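Local coordinates for protein homoserine dehydrogenase (PDB 3ING) that probably catalyses the NADPH-dependent reduction of aspartate semialdehyde to homoserine, a shared step in threonine and methionine biosynthesis, at residues Ile139-Glu142 and Ala143-Ala146; Val299-Ile302 and Tyr303-Pro306. All blocks are in the same frame, centred on the assembly; numbering follows the deposited sequence.

Contact 1 (Ile139-Glu142 and Ala143-Ala146). With NA (sodium ion), chain B.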
loop_
_atom_site.group_PDB
_atom_site.type_symbol
_atom_site.label_atom_id
_atom_site.label_comp_id
_atom_site.label_asym_id
_atom_site.label_seq_id
_atom_site.Cartn_x
_atom_site.Cartn_y
_atom_site.Cartn_z
ATOM N N ILE A 139 8.893 -16.336 4.308
ATOM C CA ILE A 139 8.805 -16.249 2.885
ATOM C C ILE A 139 7.903 -15.100 2.507
ATOM O O ILE A 139 6.816 -14.924 3.087
ATOM C CB ILE A 139 8.296 -17.592 2.246
ATOM C CG1 ILE A 139 8.258 -17.458 0.724
ATOM C CG2 ILE A 139 6.930 -18.067 2.870
ATOM C CD1 ILE A 139 8.251 -18.813 -0.046
ATOM N N ARG A 140 8.361 -14.292 1.542
ATOM C CA ARG A 140 7.533 -13.236 0.970
ATOM C C ARG A 140 7.364 -13.486 -0.526
ATOM O O ARG A 140 8.192 -14.152 -1.177
ATOM C CB ARG A 140 8.073 -11.822 1.279
ATOM C CG ARG A 140 8.101 -11.460 2.759
ATOM C CD ARG A 140 8.408 -9.922 2.954
ATOM N NE ARG A 140 7.288 -9.132 2.452
ATOM C CZ ARG A 140 6.185 -8.838 3.161
ATOM N NH1 ARG A 140 6.063 -9.232 4.399
ATOM N NH2 ARG A 140 5.194 -8.136 2.611
ATOM N N TYR A 141 6.243 -12.989 -1.044
ATOM C CA TYR A 141 5.735 -13.357 -2.368
ATOM C C TYR A 141 4.935 -12.264 -3.071
ATOM O O TYR A 141 4.002 -12.523 -3.831
ATOM C CB TYR A 141 4.975 -14.682 -2.227
ATOM C CG TYR A 141 4.017 -14.771 -1.036
ATOM C CD1 TYR A 141 2.720 -14.286 -1.132
ATOM C CD2 TYR A 141 4.403 -15.352 0.162
ATOM C CE1 TYR A 141 1.830 -14.367 -0.060
ATOM C CE2 TYR A 141 3.508 -15.447 1.237
ATOM C CZ TYR A 141 2.231 -14.935 1.122
ATOM O OH TYR A 141 1.334 -15.012 2.181
ATOM N N GLU A 142 5.360 -11.022 -2.872
ATOM C CA GLU A 142 4.703 -9.909 -3.526
ATOM C C GLU A 142 4.488 -10.103 -5.020
ATOM O O GLU A 142 3.405 -9.869 -5.537
ATOM C CB GLU A 142 5.507 -8.629 -3.345
ATOM C CG GLU A 142 4.734 -7.386 -3.823
ATOM C CD GLU A 142 3.486 -7.174 -2.983
ATOM O OE1 GLU A 142 3.636 -7.016 -1.765
ATOM O OE2 GLU A 142 2.376 -7.212 -3.546
ATOM N N ALA A 143 5.537 -10.479 -5.724
ATOM C CA ALA A 143 5.492 -10.626 -7.173
ATOM C C ALA A 143 4.625 -11.764 -7.692
ATOM O O ALA A 143 4.347 -11.807 -8.880
ATOM C CB ALA A 143 6.941 -10.782 -7.715
ATOM N N THR A 144 4.195 -12.687 -6.824
ATOM C CA THR A 144 3.407 -13.831 -7.256
ATOM C C THR A 144 1.955 -13.481 -7.618
ATOM O O THR A 144 1.354 -14.250 -8.310
ATOM C CB THR A 144 3.357 -14.942 -6.192
ATOM O OG1 THR A 144 2.635 -14.451 -5.031
ATOM C CG2 THR A 144 4.790 -15.405 -5.838
ATOM N N VAL A 145 1.415 -12.338 -7.180
ATOM C CA VAL A 145 0.053 -11.932 -7.609
ATOM C C VAL A 145 0.094 -10.475 -8.073
ATOM O O VAL A 145 0.466 -9.587 -7.297
ATOM C CB VAL A 145 -0.988 -12.062 -6.501
ATOM C CG1 VAL A 145 -2.450 -11.647 -7.036
ATOM C CG2 VAL A 145 -0.989 -13.462 -5.905
ATOM N N ALA A 146 -0.253 -10.236 -9.330
ATOM C CA ALA A 146 -0.235 -8.877 -9.889
ATOM C C ALA A 146 1.164 -8.307 -9.790
ATOM O O ALA A 146 1.427 -7.348 -9.065
ATOM C CB ALA A 146 -1.264 -7.919 -9.199
HETATM NA NA NA B . 1.948 -7.781 -6.297
#

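Contact 2 (Val299-Ile302 and Tyr303-Pro306). With NDP (NADPH dihydro-nicotinamide-adenine-dinucleotide phosphate), chain C.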
loop_
_atom_site.group_PDB
_atom_site.type_symbol
_atom_site.label_atom_id
_atom_site.label_comp_id
_atom_site.label_asym_id
_atom_site.label_seq_id
_atom_site.Cartn_x
_atom_site.Cartn_y
_atom_site.Cartn_z
ATOM N N VAL A 299 -6.395 -0.388 -5.933
ATOM C CA VAL A 299 -4.950 -0.270 -6.210
ATOM C C VAL A 299 -4.735 -0.797 -7.609
ATOM O O VAL A 299 -5.309 -1.833 -7.983
ATOM C CB VAL A 299 -4.083 -1.056 -5.224
ATOM C CG1 VAL A 299 -2.564 -0.807 -5.497
ATOM C CG2 VAL A 299 -4.444 -0.741 -3.751
ATOM N N SER A 300 -3.998 -0.052 -8.401
ATOM C CA SER A 300 -3.682 -0.475 -9.760
ATOM C C SER A 300 -2.353 0.123 -10.208
ATOM O O SER A 300 -1.720 0.884 -9.481
ATOM C CB SER A 300 -4.814 -0.082 -10.712
ATOM O OG SER A 300 -4.952 1.308 -10.838
ATOM N N ASP A 301 -1.918 -0.227 -11.416
ATOM C CA ASP A 301 -0.792 0.469 -12.010
ATOM C C ASP A 301 -1.054 0.751 -13.472
ATOM O O ASP A 301 -2.057 0.312 -14.026
ATOM C CB ASP A 301 0.553 -0.270 -11.804
ATOM C CG ASP A 301 0.600 -1.646 -12.434
ATOM O OD1 ASP A 301 -0.342 -2.046 -13.131
ATOM O OD2 ASP A 301 1.594 -2.351 -12.146
ATOM N N ILE A 302 -0.105 1.433 -14.092
ATOM C CA ILE A 302 -0.250 1.846 -15.469
ATOM C C ILE A 302 0.370 0.828 -16.415
ATOM O O ILE A 302 -0.167 0.529 -17.464
ATOM C CB ILE A 302 0.391 3.232 -15.631
ATOM C CG1 ILE A 302 -0.375 4.270 -14.788
ATOM C CG2 ILE A 302 0.442 3.684 -17.076
ATOM C CD1 ILE A 302 -1.802 4.450 -15.182
ATOM N N TYR A 303 1.535 0.314 -16.068
ATOM C CA TYR A 303 2.207 -0.612 -16.951
ATOM C C TYR A 303 2.825 -1.678 -16.077
ATOM O O TYR A 303 3.747 -1.385 -15.346
ATOM C CB TYR A 303 3.282 0.127 -17.731
ATOM C CG TYR A 303 3.948 -0.741 -18.772
ATOM C CD1 TYR A 303 5.023 -1.548 -18.448
ATOM C CD2 TYR A 303 3.474 -0.770 -20.080
ATOM C CE1 TYR A 303 5.626 -2.373 -19.415
ATOM C CE2 TYR A 303 4.041 -1.593 -21.039
ATOM C CZ TYR A 303 5.130 -2.378 -20.719
ATOM O OH TYR A 303 5.725 -3.168 -21.711
ATOM N N ASP A 304 2.292 -2.881 -16.126
ATOM C CA ASP A 304 2.803 -3.940 -15.282
ATOM C C ASP A 304 3.636 -4.893 -16.132
ATOM O O ASP A 304 3.116 -5.657 -16.943
ATOM C CB ASP A 304 1.669 -4.682 -14.633
ATOM C CG ASP A 304 2.118 -5.465 -13.431
ATOM O OD1 ASP A 304 2.679 -6.570 -13.590
ATOM O OD2 ASP A 304 1.920 -4.944 -12.327
ATOM N N GLY A 305 4.937 -4.795 -15.989
ATOM C CA GLY A 305 5.862 -5.595 -16.768
ATOM C C GLY A 305 6.852 -6.260 -15.863
ATOM O O GLY A 305 6.764 -6.105 -14.642
ATOM N N PRO A 306 7.802 -7.007 -16.450
ATOM C CA PRO A 306 8.825 -7.691 -15.655
ATOM C C PRO A 306 9.741 -6.744 -14.876
ATOM O O PRO A 306 10.270 -7.134 -13.845
ATOM C CB PRO A 306 9.599 -8.498 -16.700
ATOM C CG PRO A 306 9.320 -7.817 -17.977
ATOM C CD PRO A 306 7.953 -7.275 -17.877
HETATM P PA NDP C . 11.871 -16.507 -17.853
HETATM O O1A NDP C . 12.110 -15.303 -18.672
HETATM O O2A NDP C . 11.547 -17.754 -18.586
HETATM O O5B NDP C . 13.154 -16.820 -16.932
HETATM C C5B NDP C . 13.312 -17.962 -16.114
HETATM C C4B NDP C . 14.739 -18.043 -15.594
HETATM O O4B NDP C . 14.953 -19.220 -14.859
HETATM C C3B NDP C . 15.762 -18.130 -16.736
HETATM O O3B NDP C . 17.024 -17.627 -16.325
HETATM C C2B NDP C . 15.856 -19.597 -16.982
HETATM O O2B NDP C . 17.045 -20.006 -17.597
HETATM C C1B NDP C . 15.846 -20.085 -15.558
HETATM N N9A NDP C . 15.401 -21.461 -15.377
HETATM C C8A NDP C . 14.508 -22.215 -16.086
HETATM N N7A NDP C . 14.398 -23.428 -15.457
HETATM C C5A NDP C . 15.200 -23.422 -14.382
HETATM C C6A NDP C . 15.452 -24.407 -13.450
HETATM N N6A NDP C . 14.641 -25.457 -13.343
HETATM N N1A NDP C . 16.318 -24.077 -12.470
HETATM C C2A NDP C . 16.975 -22.864 -12.405
HETATM N N3A NDP C . 16.731 -21.863 -13.327
HETATM C C4A NDP C . 15.832 -22.192 -14.300
HETATM O O3 NDP C . 10.712 -16.212 -16.780
HETATM P PN NDP C . 10.276 -14.770 -16.216
HETATM O O1N NDP C . 9.387 -14.104 -17.215
HETATM O O2N NDP C . 11.524 -14.090 -15.750
HETATM O O5D NDP C . 9.346 -15.149 -14.941
HETATM C C5D NDP C . 10.046 -15.703 -13.826
HETATM C C4D NDP C . 9.044 -16.031 -12.724
HETATM O O4D NDP C . 8.410 -14.829 -12.352
HETATM C C3D NDP C . 7.941 -16.961 -13.153
HETATM O O3D NDP C . 7.660 -17.981 -12.188
HETATM C C2D NDP C . 6.752 -16.047 -13.384
HETATM O O2D NDP C . 5.521 -16.692 -13.201
HETATM C C1D NDP C . 6.998 -14.976 -12.347
HETATM N N1N NDP C . 6.321 -13.722 -12.626
HETATM C C2N NDP C . 6.556 -13.079 -13.813
HETATM C C3N NDP C . 5.811 -11.981 -14.219
HETATM C C7N NDP C . 6.218 -11.252 -15.442
HETATM O O7N NDP C . 6.034 -9.888 -15.423
HETATM N N7N NDP C . 6.840 -11.847 -16.451
HETATM C C4N NDP C . 4.938 -11.221 -13.226
HETATM C C5N NDP C . 4.781 -11.992 -11.945
HETATM C C6N NDP C . 5.476 -13.172 -11.694
HETATM P P2B NDP C . 17.587 -19.388 -18.973
HETATM O O1X NDP C . 18.720 -20.337 -19.256
HETATM O O2X NDP C . 17.912 -17.869 -18.862
HETATM O O3X NDP C . 16.447 -19.575 -19.924
#

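Contact 1 (Ile139-Glu142 and Ala143-Ala146)
Thr-144 turns its hydroxyl back onto the backbone of Tyr-141, three residues earlier, in the short 3-10 turn that follows edge strand 139-140 of the Rossmann-type sheet. A chi1 of 66° sets OG1 between the residue's own N and carbonyl carbon, from where Thr-144 OG1 donates to Tyr-141 O at 2.7 Å in the plane of that carbonyl. The amide Thr-144 N donates to the same Tyr-141 O at 3.0 Å but rises 54° out of that plane, so one carbonyl oxygen takes two bonds from one residue. The two side chains cross obliquely: Thr-144 CG2 packs 3.7 Å from Tyr-141 CB, while the ring leads away toward helix 212-226, where its hydroxyl bonds to His-224. The CB of Glu-142 points away from 143-146, but the chain bends at chi2 (64°) and Glu-142 OE2 reaches the sodium ion at 2.8 Å. The same ion is bound by Glu-142 O at 2.7 Å, making Glu-142 a chelating ligand, and by Val-145 O at 2.5 Å and Ala-146 O at 2.9 Å; Val-149 O completes the protein ligands. Leu-151 N and Phe-152 N also donate to Glu-142 OE2, and Ser-153 N to OE1, fixing the carboxylate. One carboxylate oxygen among carbonyl oxygens forms a hard, all-oxygen set of protein ligands that suits an alkali ion, and these amides and the sodium would probably keep Glu-142 ionised.

Contact 2 (Val299-Ile302 and Tyr303-Pro306)
Asp-304 and Asp-301 bring their carboxylates together across the bend that ends strand 296-301. Asp-304 CB starts the approach, 3.4 Å from Asp-301 OD2 and 3.6 Å from Asp-301 OD1. Its CG, anti to the backbone N (chi1 -161°), sits 3.4 Å from Asp-301 OD2. At the tip, Asp-304 OD2 comes to 2.6 Å from Asp-301 OD2, with the two carboxylate planes turned 52° apart and the side chains crossing at about a right angle. Two ionised acids would hardly tolerate such closeness, so one of the pair probably carries a proton. Each acid also has a backbone donor: Gly-148 N bonds to Asp-304 OD2, and Leu-285 N to Asp-301 OD1. The strand is an outer one of the five-stranded antiparallel sheet of this chain, and an antiparallel ladder with a strand of the second subunit carries that sheet across the dimer interface. Beyond the acids the chain runs to Gly-305, the N-cap of helix 306-321; Gly-305 O accepts a bond from Thr-309 OG1. Pro-306 opens that helix beside the cofactor, its N 3.5 Å from the nicotinamide carboxamide oxygen O7N of NADPH, and its ring also packs on helix 14-29 of the cofactor-binding domain.

How the contacts relate
Contacts 1 and 2 have centres about 14 Å apart and meet where Ala-146 O lies 4.1 Å from Asp-304 OD2, too far for a hydrogen bond. The loop after contact 1 joins them further: Val-149, a sodium ligand, packs on both Asp-301 and Asp-304, and the Asp-304 side chain is about 7 Å from the ion (nearest atoms, as for the distances that follow). Both contacts border the NADPH pocket: in 139-146 the Ala-143 side chain comes within about 5 Å of the cofactor, and in 299-306 Gly-305 and Pro-306 line the pocket. Lys-217, the predicted proton donor, has its side chain about 4 Å from that of Val-145 and about 8 Å from that of Asp-304.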